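Translation initiation factor eIF2b-like protein (Chaetomium thermophilum, PDB 4ZEM) is the beta subunit of eIF2B, the heterodecameric complex that probably exchanges guanine nucleotide on eIF2 during translation initiation. Local coordinates at residues A[293-298]-A[354-359]; A[268-273]-A[285-290]; A[251-254]-A[260-263]; A[183-188]-A[205-210]. All coordinates share one frame; numbering follows the deposited sequence. Where two conformers were deposited one is given.

Interaction 1: residues A[293-298]-A[354-359]; sequences AAHEYL and PDLVDV
His-295 and Leu-356 set their side chains across one another at about a right angle, where a helix of the Rossmann-like domain ends beside the loop leading into strand 359-362. Helix 287-296 supplies the histidine. A single 3-10 turn, closed by the bond from Val-357 N to Pro-354 O, supplies the leucine. The touching is done by one branch: Leu-356 CD2 lies 3.8 Å from His-295 CB and 3.9 Å from His-295 CG. The same methyl makes an off-centre CH-pi contact with the imidazole, 4.3 Å from Leu-356 CD2 to the centroid of the His-295 ring. It approaches obliquely, nearest CB and CG. The histidine reaches across because its ring stands opposite the backbone N about the first bond (chi1 -175°), which carries it from the helix flank toward the turn. Its CD2-NE2 side then approaches the backbone: His-295 NE2 and Asp-355 O are 3.7 Å apart, without forming a hydrogen bond. The other leucine methyl, CD1, is packed on Cys-288, two turns earlier in the helix. Leu-356 is buried, whereas the histidine is exposed. Asp-355 directs its carboxylate to a salt bridge with Arg-369, and Asp-358 binds the backbone N of Val-301 of the neighbouring strand 301-304. These two acids might still mildly favour a protonated imidazole through space. Just past the histidine a Schellman motif stops the helix, with Leu-298 as its positive-phi residue and a weak 3.3 Å bond from Leu-298 N to His-295 O.

Interaction 2: residues A[268-273]-A[285-290]; sequences VIFGAK and SGACIA
Just ahead of Ala-287, which touches Phe-270, the backbone N of Gly-286 is held by a hydrogen bond to Asp-350 OD2. Gly-286 occupies the N-cap position of helix 287-296, and the phenyl ring of Phe-270 stands up from strand 267-271 to fit against the first turn of that helix. Strand 267-271, helix 287-296 and strand 301-304 form a beta-alpha-beta unit of the Rossmann-like sheet. With CG beside the backbone N and opposite the carbonyl carbon (chi1 -61°), the ring is sent to the helix between two alanines one turn apart. Phe-270 CE2 lies 3.5 Å from Ala-287 CB. The methyl of Ala-290 sits at the ring edge, near its plane, with 3.8 Å between Ala-290 CB and Phe-270 CZ. Ala-291 also touches the phenyl. Lys-273 pairs with Asp-284 in a salt bridge. All three touching residues are buried, and the nearest CA atoms of the two segments, those of Phe-270 and Ala-287, are 7.7 Å apart. The join therefore depends on apolar fit, with no hydrogen bond crossing it.

Interaction 3: residues A[251-254]-A[260-263]; sequences INLA and AYIP
Leu-253, on the segment of strand 249-252, and Tyr-261, of the short helix 258-261, bring their CA atoms to within 8.2 Å, and both aim their CB atoms at the opposite segment. Both methyls of Leu-253 come from one side of the tyrosine ring. CD2 lies over that face in a CH-pi contact, 4.1 Å from Leu-253 CD2 to the centroid of the Tyr-261 ring and 26° off its normal. CD1 presses nearer the stem, with Leu-253 CD1 3.6 Å from Tyr-261 CD2 and 3.7 Å from Tyr-261 CB. A first torsion that places CG beside the carbonyl carbon (chi1 -174°) lays the ring toward the strand and carries the phenol end as far as Ile-251. There Ile-251 CD1 is 4.3 Å from Tyr-261 CZ and also touches the hydroxyl. This is the crossover of a Rossmann-like fold: the chain leaves the outermost strand 249-252, passes through helix 258-261 and re-enters the sheet at strand 267-271, on the far side of strands 218-222 and 194-198. Tyr-261 spans these same two strands, touching Ile-220 and Tyr-194, and Ile-251 shares both neighbours. With an alanine in place of Tyr-261, the methyls of Leu-253 would probably lose their aromatic face and a gap would be likely to open between the short helix and the sheet edge. Ile-262, the next residue, turns the other way and packs on Lys-299, whose NZ holds the carbonyl oxygen of Pro-263.

Interaction 4: residues A[183-188]-A[205-210]; sequences SFAEIQ and ERFLVK
Phe-207 projects from helix 202-214 over the short helix 185-188, and the conformation of its ring decides the contact. The side chain runs out trans to the main-chain nitrogen (chi1 -178°), while chi2 of 86° stands the ring broadside to Ala-185. The methyl of Ala-185 rests over one face, 3.8 Å above the plane and offset toward the rim, a CH-pi contact with 4.0 Å between Ala-185 CB and the centroid of the Phe-207 ring. The backbone comes slightly closer: Phe-207 CE1 is 3.6 Å from Ala-185 CA. One helical turn on, Gln-188 meets the ring at its edge, near the plane, with Gln-188 CB 3.9 Å from Phe-207 CZ. Its chain then bends at chi2 (-59°), so the amide leads away from the phenyl and only the aliphatic stem takes part. Phe-184, at the N-cap position of the short helix, likewise sends its own ring elsewhere, and its carbonyl oxygen receives the backbone N of Gln-188. A glycine in place of Phe-207 would probably open a gap beside Ala-185 and Gln-188 and weaken the packing of the short helix on helix 202-214. Beside this apolar patch Glu-186 forms a salt bridge with Lys-214 at the end of helix 202-214. The phenyl also touches Leu-361 of strand 359-362, Leu-304 of strand 301-304 and Ile-181 of helix 154-182, so it lies where the long helix hands over to the sheet.

Overall arrangement
Along the chain the contacts close in the order 4, 3, 2, 1, all in the Rossmann-like domain around its mixed, mainly parallel sheet. Interactions 1 and 2, with centres about 11 Å apart, share helix 287-296 and touch through Ala-294 on Val-268 and Leu-356 on Cys-288. Interaction 3 lies at the sheet margin, about 15 Å from interaction 2 and about 17 Å from interaction 1 between centres; Ile-262 packs on both. Interaction 4 meets interaction 2 through Phe-207 on Ile-269, whose side chain leaves strand 267-271 opposite Phe-270. That central strand thus connects helices on both faces, making the four contacts parts of one packed alpha/beta domain.

Interaction 1: residues A[293-298]-A[354-359]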
loop_
_atom_site.group_PDB
_atom_site.type_symbol
_atom_site.label_atom_id
_atom_site.label_comp_id
_atom_site.label_asym_id
_atom_site.label_seq_id
_atom_site.Cartn_x
_atom_site.Cartn_y
_atom_site.Cartn_z
ATOM N N ALA A 293 -14.750 21.183 0.359
ATOM C CA ALA A 293 -15.109 22.184 1.344
ATOM C C ALA A 293 -13.849 22.734 1.969
ATOM O O ALA A 293 -13.704 23.934 2.156
ATOM C CB ALA A 293 -16.007 21.579 2.404
ATOM N N ALA A 294 -12.922 21.840 2.272
ATOM C CA ALA A 294 -11.658 22.234 2.856
ATOM C C ALA A 294 -10.927 23.180 1.917
ATOM O O ALA A 294 -10.389 24.205 2.337
ATOM C CB ALA A 294 -10.808 21.017 3.145
ATOM N N HIS A 295 -10.950 22.835 0.634
ATOM C CA HIS A 295 -10.279 23.617 -0.389
ATOM C C HIS A 295 -10.926 24.987 -0.543
ATOM O O HIS A 295 -10.244 25.991 -0.740
ATOM C CB HIS A 295 -10.315 22.865 -1.720
ATOM C CG HIS A 295 -9.551 23.537 -2.817
ATOM N ND1 HIS A 295 -10.153 24.337 -3.761
ATOM C CD2 HIS A 295 -8.232 23.516 -3.126
ATOM C CE1 HIS A 295 -9.238 24.788 -4.602
ATOM N NE2 HIS A 295 -8.065 24.303 -4.239
ATOM N N GLU A 296 -12.248 25.013 -0.438
ATOM C CA GLU A 296 -13.022 26.246 -0.513
ATOM C C GLU A 296 -12.685 27.227 0.616
ATOM O O GLU A 296 -12.750 28.443 0.437
ATOM C CB GLU A 296 -14.511 25.913 -0.502
ATOM C CG GLU A 296 -15.187 26.101 -1.847
ATOM C CD GLU A 296 -16.453 25.281 -1.975
ATOM O OE1 GLU A 296 -17.027 24.901 -0.931
ATOM O OE2 GLU A 296 -16.871 25.016 -3.123
ATOM N N TYR A 297 -12.357 26.698 1.787
ATOM C CA TYR A 297 -12.036 27.544 2.930
ATOM C C TYR A 297 -10.548 27.571 3.266
ATOM O O TYR A 297 -10.174 27.878 4.402
ATOM C CB TYR A 297 -12.852 27.116 4.151
ATOM C CG TYR A 297 -14.309 27.506 4.042
ATOM C CD1 TYR A 297 -15.258 26.609 3.566
ATOM C CD2 TYR A 297 -14.731 28.789 4.390
ATOM C CE1 TYR A 297 -16.590 26.972 3.455
ATOM C CE2 TYR A 297 -16.058 29.160 4.283
ATOM C CZ TYR A 297 -16.983 28.249 3.814
ATOM O OH TYR A 297 -18.306 28.615 3.707
ATOM N N LEU A 298 -9.714 27.219 2.288
ATOM C CA LEU A 298 -8.257 27.309 2.415
ATOM C C LEU A 298 -7.723 26.368 3.492
ATOM O O LEU A 298 -6.695 26.641 4.111
ATOM C CB LEU A 298 -7.807 28.744 2.718
ATOM C CG LEU A 298 -7.822 29.795 1.603
ATOM C CD1 LEU A 298 -7.199 31.097 2.108
ATOM C CD2 LEU A 298 -7.094 29.303 0.363
ATOM N N PRO A 354 -6.230 15.737 -8.137
ATOM C CA PRO A 354 -5.035 16.316 -7.505
ATOM C C PRO A 354 -5.174 17.783 -7.062
ATOM O O PRO A 354 -4.493 18.194 -6.119
ATOM C CB PRO A 354 -3.970 16.183 -8.603
ATOM C CG PRO A 354 -4.757 16.092 -9.886
ATOM C CD PRO A 354 -5.962 15.292 -9.518
ATOM N N ASP A 355 -6.034 18.553 -7.720
ATOM C CA ASP A 355 -6.244 19.952 -7.347
ATOM C C ASP A 355 -6.749 20.109 -5.911
ATOM O O ASP A 355 -6.436 21.093 -5.245
ATOM C CB ASP A 355 -7.205 20.628 -8.326
ATOM C CG ASP A 355 -6.480 21.274 -9.490
ATOM O OD1 ASP A 355 -5.265 21.019 -9.644
ATOM O OD2 ASP A 355 -7.112 22.042 -10.248
ATOM N N LEU A 356 -7.552 19.148 -5.459
ATOM C CA LEU A 356 -8.105 19.137 -4.100
ATOM C C LEU A 356 -7.125 18.660 -3.025
ATOM O O LEU A 356 -7.423 18.756 -1.835
ATOM C CB LEU A 356 -9.367 18.275 -4.042
ATOM C CG LEU A 356 -10.536 18.828 -4.864
ATOM C CD1 LEU A 356 -11.784 17.956 -4.747
ATOM C CD2 LEU A 356 -10.832 20.269 -4.463
ATOM N N VAL A 357 -5.988 18.105 -3.433
ATOM C CA VAL A 357 -5.013 17.581 -2.467
ATOM C C VAL A 357 -3.787 18.480 -2.290
ATOM O O VAL A 357 -3.169 18.885 -3.263
ATOM C CB VAL A 357 -4.520 16.177 -2.874
ATOM C CG1 VAL A 357 -3.563 15.624 -1.822
ATOM C CG2 VAL A 357 -5.695 15.245 -3.081
ATOM N N ASP A 358 -3.420 18.761 -1.044
ATOM C CA ASP A 358 -2.276 19.630 -0.777
ATOM C C ASP A 358 -1.000 18.863 -0.459
ATOM O O ASP A 358 0.054 19.145 -1.019
ATOM C CB ASP A 358 -2.598 20.587 0.371
ATOM C CG ASP A 358 -3.690 21.566 0.012
ATOM O OD1 ASP A 358 -3.419 22.476 -0.803
ATOM O OD2 ASP A 358 -4.820 21.420 0.528
ATOM N N VAL A 359 -1.094 17.895 0.443
ATOM C CA VAL A 359 0.075 17.136 0.854
ATOM C C VAL A 359 -0.162 15.633 0.735
ATOM O O VAL A 359 -1.228 15.136 1.100
ATOM C CB VAL A 359 0.472 17.454 2.312
ATOM C CG1 VAL A 359 1.667 16.614 2.738
ATOM C CG2 VAL A 359 0.768 18.927 2.480
#

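Interaction 2: residues A[268-273]-A[285-290]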
loop_
_atom_site.group_PDB
_atom_site.type_symbol
_atom_site.label_atom_id
_atom_site.label_comp_id
_atom_site.label_asym_id
_atom_site.label_seq_id
_atom_site.Cartn_x
_atom_site.Cartn_y
_atom_site.Cartn_z
ATOM N N VAL A 268 -7.552 19.058 7.237
ATOM C CA VAL A 268 -8.312 17.843 6.979
ATOM C C VAL A 268 -7.366 16.724 6.582
ATOM O O VAL A 268 -6.503 16.908 5.721
ATOM C CB VAL A 268 -9.355 18.040 5.860
ATOM C CG1 VAL A 268 -10.108 16.745 5.622
ATOM C CG2 VAL A 268 -10.323 19.174 6.208
ATOM N N ILE A 269 -7.543 15.561 7.199
ATOM C CA ILE A 269 -6.681 14.410 6.961
ATOM C C ILE A 269 -7.490 13.215 6.456
ATOM O O ILE A 269 -8.531 12.888 7.017
ATOM C CB ILE A 269 -5.901 14.032 8.238
ATOM C CG1 ILE A 269 -4.964 15.175 8.629
ATOM C CG2 ILE A 269 -5.090 12.769 8.027
ATOM C CD1 ILE A 269 -4.125 14.893 9.854
ATOM N N PHE A 270 -6.994 12.568 5.400
ATOM C CA PHE A 270 -7.625 11.365 4.853
ATOM C C PHE A 270 -6.645 10.215 4.733
ATOM O O PHE A 270 -5.453 10.410 4.487
ATOM C CB PHE A 270 -8.160 11.589 3.427
ATOM C CG PHE A 270 -9.209 12.639 3.296
ATOM C CD1 PHE A 270 -8.889 13.888 2.795
ATOM C CD2 PHE A 270 -10.528 12.362 3.597
ATOM C CE1 PHE A 270 -9.856 14.856 2.642
ATOM C CE2 PHE A 270 -11.502 13.327 3.440
ATOM C CZ PHE A 270 -11.167 14.575 2.965
ATOM N N GLY A 271 -7.158 9.000 4.872
ATOM C CA GLY A 271 -6.372 7.844 4.506
ATOM C C GLY A 271 -6.654 7.611 3.031
ATOM O O GLY A 271 -7.806 7.666 2.595
ATOM N N ALA A 272 -5.619 7.346 2.252
ATOM C CA ALA A 272 -5.825 7.039 0.849
ATOM C C ALA A 272 -5.754 5.532 0.672
ATOM O O ALA A 272 -4.840 4.890 1.193
ATOM C CB ALA A 272 -4.793 7.729 -0.021
ATOM N N LYS A 273 -6.727 4.970 -0.040
ATOM C CA LYS A 273 -6.680 3.561 -0.417
ATOM C C LYS A 273 -5.653 3.348 -1.529
ATOM O O LYS A 273 -5.060 2.278 -1.638
ATOM C CB LYS A 273 -8.047 3.052 -0.872
ATOM C CG LYS A 273 -9.116 2.988 0.200
ATOM C CD LYS A 273 -10.501 2.962 -0.443
ATOM C CE LYS A 273 -11.592 2.651 0.567
ATOM N NZ LYS A 273 -11.437 3.456 1.802
ATOM N N SER A 285 -15.973 6.830 0.349
ATOM C CA SER A 285 -17.039 7.621 -0.257
ATOM C C SER A 285 -17.384 8.828 0.621
ATOM O O SER A 285 -17.445 8.726 1.850
ATOM C CB SER A 285 -18.282 6.763 -0.506
ATOM O OG SER A 285 -18.535 5.890 0.578
ATOM N N GLY A 286 -17.593 9.970 -0.027
ATOM C CA GLY A 286 -17.923 11.207 0.652
ATOM C C GLY A 286 -16.714 12.050 1.005
ATOM O O GLY A 286 -16.854 13.211 1.393
ATOM N N ALA A 287 -15.524 11.475 0.864
ATOM C CA ALA A 287 -14.291 12.196 1.162
ATOM C C ALA A 287 -14.060 13.359 0.199
ATOM O O ALA A 287 -13.559 14.409 0.592
ATOM C CB ALA A 287 -13.101 11.245 1.130
ATOM N N CYS A 288 -14.434 13.165 -1.061
ATOM C CA CYS A 288 -14.258 14.198 -2.074
ATOM C C CYS A 288 -15.038 15.470 -1.736
ATOM O O CYS A 288 -14.564 16.583 -1.969
ATOM C CB CYS A 288 -14.674 13.669 -3.446
ATOM S SG CYS A 288 -14.310 14.800 -4.800
ATOM N N ILE A 289 -16.231 15.298 -1.182
ATOM C CA ILE A 289 -17.042 16.427 -0.758
ATOM C C ILE A 289 -16.340 17.195 0.363
ATOM O O ILE A 289 -16.325 18.424 0.375
ATOM C CB ILE A 289 -18.441 15.971 -0.294
ATOM C CG1 ILE A 289 -19.104 15.128 -1.384
ATOM C CG2 ILE A 289 -19.315 17.168 0.047
ATOM C CD1 ILE A 289 -20.494 14.644 -1.036
ATOM N N ALA A 290 -15.769 16.461 1.309
ATOM C CA ALA A 290 -15.040 17.073 2.412
ATOM C C ALA A 290 -13.793 17.779 1.892
ATOM O O ALA A 290 -13.415 18.852 2.378
ATOM C CB ALA A 290 -14.673 16.029 3.454
#

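Interaction 3: residues A[251-254]-A[260-263]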
loop_
_atom_site.group_PDB
_atom_site.type_symbol
_atom_site.label_atom_id
_atom_site.label_comp_id
_atom_site.label_asym_id
_atom_site.label_seq_id
_atom_site.Cartn_x
_atom_site.Cartn_y
_atom_site.Cartn_z
ATOM N N ILE A 251 -14.202 15.618 18.903
ATOM C CA ILE A 251 -15.486 16.181 18.544
ATOM C C ILE A 251 -16.217 15.269 17.573
ATOM O O ILE A 251 -15.636 14.779 16.610
ATOM C CB ILE A 251 -15.314 17.584 17.926
ATOM C CG1 ILE A 251 -14.744 18.542 18.981
ATOM C CG2 ILE A 251 -16.637 18.100 17.368
ATOM C CD1 ILE A 251 -14.478 19.960 18.490
ATOM N N ASN A 252 -17.483 15.006 17.860
ATOM C CA ASN A 252 -18.341 14.280 16.936
ATOM C C ASN A 252 -19.236 15.263 16.207
ATOM O O ASN A 252 -19.911 16.077 16.833
ATOM C CB ASN A 252 -19.177 13.224 17.659
ATOM C CG ASN A 252 -18.431 11.919 17.838
ATOM O OD1 ASN A 252 -17.821 11.404 16.899
ATOM N ND2 ASN A 252 -18.466 11.381 19.052
ATOM N N LEU A 253 -19.235 15.177 14.886
ATOM C CA LEU A 253 -20.012 16.063 14.040
ATOM C C LEU A 253 -21.268 15.437 13.484
ATOM O O LEU A 253 -21.273 14.275 13.102
ATOM C CB LEU A 253 -19.169 16.516 12.858
ATOM C CG LEU A 253 -18.464 17.852 12.972
ATOM C CD1 LEU A 253 -18.002 18.262 11.586
ATOM C CD2 LEU A 253 -19.428 18.877 13.535
ATOM N N ALA A 254 -22.336 16.221 13.439
ATOM C CA ALA A 254 -23.590 15.758 12.882
ATOM C C ALA A 254 -23.360 15.601 11.383
ATOM O O ALA A 254 -22.506 16.272 10.810
ATOM C CB ALA A 254 -24.695 16.759 13.154
ATOM N N ALA A 260 -20.960 23.121 7.335
ATOM C CA ALA A 260 -21.002 24.281 8.214
ATOM C C ALA A 260 -19.767 24.379 9.113
ATOM O O ALA A 260 -19.313 25.476 9.428
ATOM C CB ALA A 260 -22.268 24.256 9.058
ATOM N N TYR A 261 -19.217 23.235 9.514
ATOM C CA TYR A 261 -18.173 23.226 10.534
ATOM C C TYR A 261 -16.737 23.255 10.010
ATOM O O TYR A 261 -15.829 23.626 10.754
ATOM C CB TYR A 261 -18.344 21.970 11.408
ATOM C CG TYR A 261 -17.416 21.905 12.595
ATOM C CD1 TYR A 261 -17.770 22.502 13.799
ATOM C CD2 TYR A 261 -16.187 21.263 12.517
ATOM C CE1 TYR A 261 -16.932 22.458 14.891
ATOM C CE2 TYR A 261 -15.335 21.225 13.601
ATOM C CZ TYR A 261 -15.719 21.824 14.789
ATOM O OH TYR A 261 -14.893 21.787 15.884
ATOM N N ILE A 262 -16.534 22.969 8.725
ATOM C CA ILE A 262 -15.183 22.980 8.148
ATOM C C ILE A 262 -14.394 24.294 8.314
ATOM O O ILE A 262 -13.190 24.246 8.571
ATOM C CB ILE A 262 -15.220 22.575 6.652
ATOM C CG1 ILE A 262 -15.642 21.108 6.542
ATOM C CG2 ILE A 262 -13.862 22.765 5.999
ATOM C CD1 ILE A 262 -14.917 20.295 5.487
ATOM N N PRO A 263 -15.051 25.462 8.200
ATOM C CA PRO A 263 -14.291 26.701 8.422
ATOM C C PRO A 263 -13.573 26.782 9.770
ATOM O O PRO A 263 -12.514 27.398 9.855
ATOM C CB PRO A 263 -15.365 27.766 8.330
ATOM C CG PRO A 263 -16.300 27.174 7.347
ATOM C CD PRO A 263 -16.405 25.758 7.702
#

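Interaction 4: residues A[183-188]-A[205-210]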
loop_
_atom_site.group_PDB
_atom_site.type_symbol
_atom_site.label_atom_id
_atom_site.label_comp_id
_atom_site.label_asym_id
_atom_site.label_seq_id
_atom_site.Cartn_x
_atom_site.Cartn_y
_atom_site.Cartn_z
ATOM N N SER A 183 5.712 9.143 12.167
ATOM C CA SER A 183 6.898 9.845 12.678
ATOM C C SER A 183 6.938 11.304 12.210
ATOM O O SER A 183 7.714 12.103 12.721
ATOM C CB SER A 183 8.202 9.133 12.279
ATOM O OG SER A 183 8.378 9.068 10.877
ATOM N N PHE A 184 6.128 11.643 11.216
ATOM C CA PHE A 184 6.071 13.022 10.738
ATOM C C PHE A 184 4.895 13.796 11.328
ATOM O O PHE A 184 4.645 14.935 10.942
ATOM C CB PHE A 184 6.014 13.049 9.210
ATOM C CG PHE A 184 7.248 12.498 8.567
ATOM C CD1 PHE A 184 7.287 11.180 8.121
ATOM C CD2 PHE A 184 8.389 13.283 8.449
ATOM C CE1 PHE A 184 8.439 10.657 7.548
ATOM C CE2 PHE A 184 9.544 12.765 7.873
ATOM C CZ PHE A 184 9.569 11.448 7.423
ATOM N N ALA A 185 4.187 13.177 12.268
ATOM C CA ALA A 185 2.995 13.786 12.853
ATOM C C ALA A 185 3.278 15.136 13.524
ATOM O O ALA A 185 2.513 16.080 13.341
ATOM C CB ALA A 185 2.365 12.840 13.851
ATOM N N GLU A 186 4.360 15.231 14.299
ATOM C CA GLU A 186 4.677 16.476 15.003
ATOM C C GLU A 186 4.945 17.630 14.035
ATOM O O GLU A 186 4.733 18.794 14.368
ATOM C CB GLU A 186 5.871 16.291 15.946
ATOM C CG GLU A 186 7.027 15.510 15.361
ATOM C CD GLU A 186 8.092 15.193 16.396
ATOM O OE1 GLU A 186 8.596 16.133 17.050
ATOM O OE2 GLU A 186 8.421 14.001 16.557
ATOM N N ILE A 187 5.435 17.299 12.847
ATOM C CA ILE A 187 5.627 18.273 11.780
ATOM C C ILE A 187 4.294 18.748 11.187
ATOM O O ILE A 187 4.130 19.925 10.874
ATOM C CB ILE A 187 6.528 17.699 10.664
ATOM C CG1 ILE A 187 7.945 17.504 11.200
ATOM C CG2 ILE A 187 6.562 18.620 9.454
ATOM C CD1 ILE A 187 8.885 16.865 10.215
ATOM N N GLN A 188 3.357 17.820 11.009
ATOM C CA GLN A 188 2.054 18.147 10.430
ATOM C C GLN A 188 1.062 18.794 11.392
ATOM O O GLN A 188 0.322 19.693 10.988
ATOM C CB GLN A 188 1.424 16.895 9.820
ATOM C CG GLN A 188 1.931 16.604 8.423
ATOM C CD GLN A 188 1.662 17.757 7.480
ATOM O OE1 GLN A 188 0.528 18.217 7.364
ATOM N NE2 GLN A 188 2.706 18.240 6.811
ATOM N N GLU A 205 -5.406 6.498 12.430
ATOM C CA GLU A 205 -5.471 6.293 13.870
ATOM C C GLU A 205 -4.067 6.278 14.478
ATOM O O GLU A 205 -3.822 6.932 15.489
ATOM C CB GLU A 205 -6.213 4.994 14.201
ATOM C CG GLU A 205 -7.702 5.013 13.843
ATOM C CD GLU A 205 -8.436 3.744 14.269
ATOM O OE1 GLU A 205 -7.881 2.974 15.083
ATOM O OE2 GLU A 205 -9.563 3.512 13.778
ATOM N N ARG A 206 -3.145 5.551 13.853
ATOM C CA ARG A 206 -1.783 5.474 14.367
ATOM C C ARG A 206 -1.098 6.835 14.276
ATOM O O ARG A 206 -0.287 7.189 15.134
ATOM C CB ARG A 206 -0.979 4.407 13.617
ATOM C CG ARG A 206 -1.505 2.986 13.818
ATOM C CD ARG A 206 -0.456 1.944 13.458
ATOM N NE ARG A 206 -0.960 0.578 13.582
ATOM C CZ ARG A 206 -1.217 -0.223 12.551
ATOM N NH1 ARG A 206 -1.672 -1.451 12.758
ATOM N NH2 ARG A 206 -1.014 0.198 11.310
ATOM N N PHE A 207 -1.445 7.599 13.242
ATOM C CA PHE A 207 -0.932 8.943 13.061
ATOM C C PHE A 207 -1.430 9.895 14.159
ATOM O O PHE A 207 -0.643 10.632 14.762
ATOM C CB PHE A 207 -1.350 9.439 11.680
ATOM C CG PHE A 207 -0.849 10.813 11.333
ATOM C CD1 PHE A 207 0.403 10.983 10.766
ATOM C CD2 PHE A 207 -1.648 11.929 11.532
ATOM C CE1 PHE A 207 0.861 12.241 10.423
ATOM C CE2 PHE A 207 -1.197 13.186 11.185
ATOM C CZ PHE A 207 0.060 13.349 10.635
ATOM N N LEU A 208 -2.733 9.865 14.430
ATOM C CA LEU A 208 -3.310 10.736 15.448
ATOM C C LEU A 208 -2.823 10.393 16.853
ATOM O O LEU A 208 -2.488 11.283 17.640
ATOM C CB LEU A 208 -4.834 10.668 15.403
ATOM C CG LEU A 208 -5.461 11.224 14.126
ATOM C CD1 LEU A 208 -6.966 10.978 14.136
ATOM C CD2 LEU A 208 -5.133 12.708 13.948
ATOM N N VAL A 209 -2.775 9.098 17.158
ATOM C CA VAL A 209 -2.317 8.625 18.460
ATOM C C VAL A 209 -0.859 9.011 18.725
ATOM O O VAL A 209 -0.511 9.418 19.837
ATOM C CB VAL A 209 -2.503 7.087 18.583
ATOM C CG1 VAL A 209 -1.655 6.499 19.703
ATOM C CG2 VAL A 209 -3.979 6.759 18.776
ATOM N N LYS A 210 -0.021 8.909 17.696
ATOM C CA LYS A 210 1.386 9.272 17.813
ATOM C C LYS A 210 1.496 10.776 18.060
ATOM O O LYS A 210 2.265 11.225 18.912
ATOM C CB LYS A 210 2.155 8.873 16.550
ATOM C CG LYS A 210 3.657 8.630 16.747
ATOM C CD LYS A 210 4.469 9.868 17.035
ATOM C CE LYS A 210 5.944 9.511 17.123
ATOM N NZ LYS A 210 6.196 8.429 18.108
#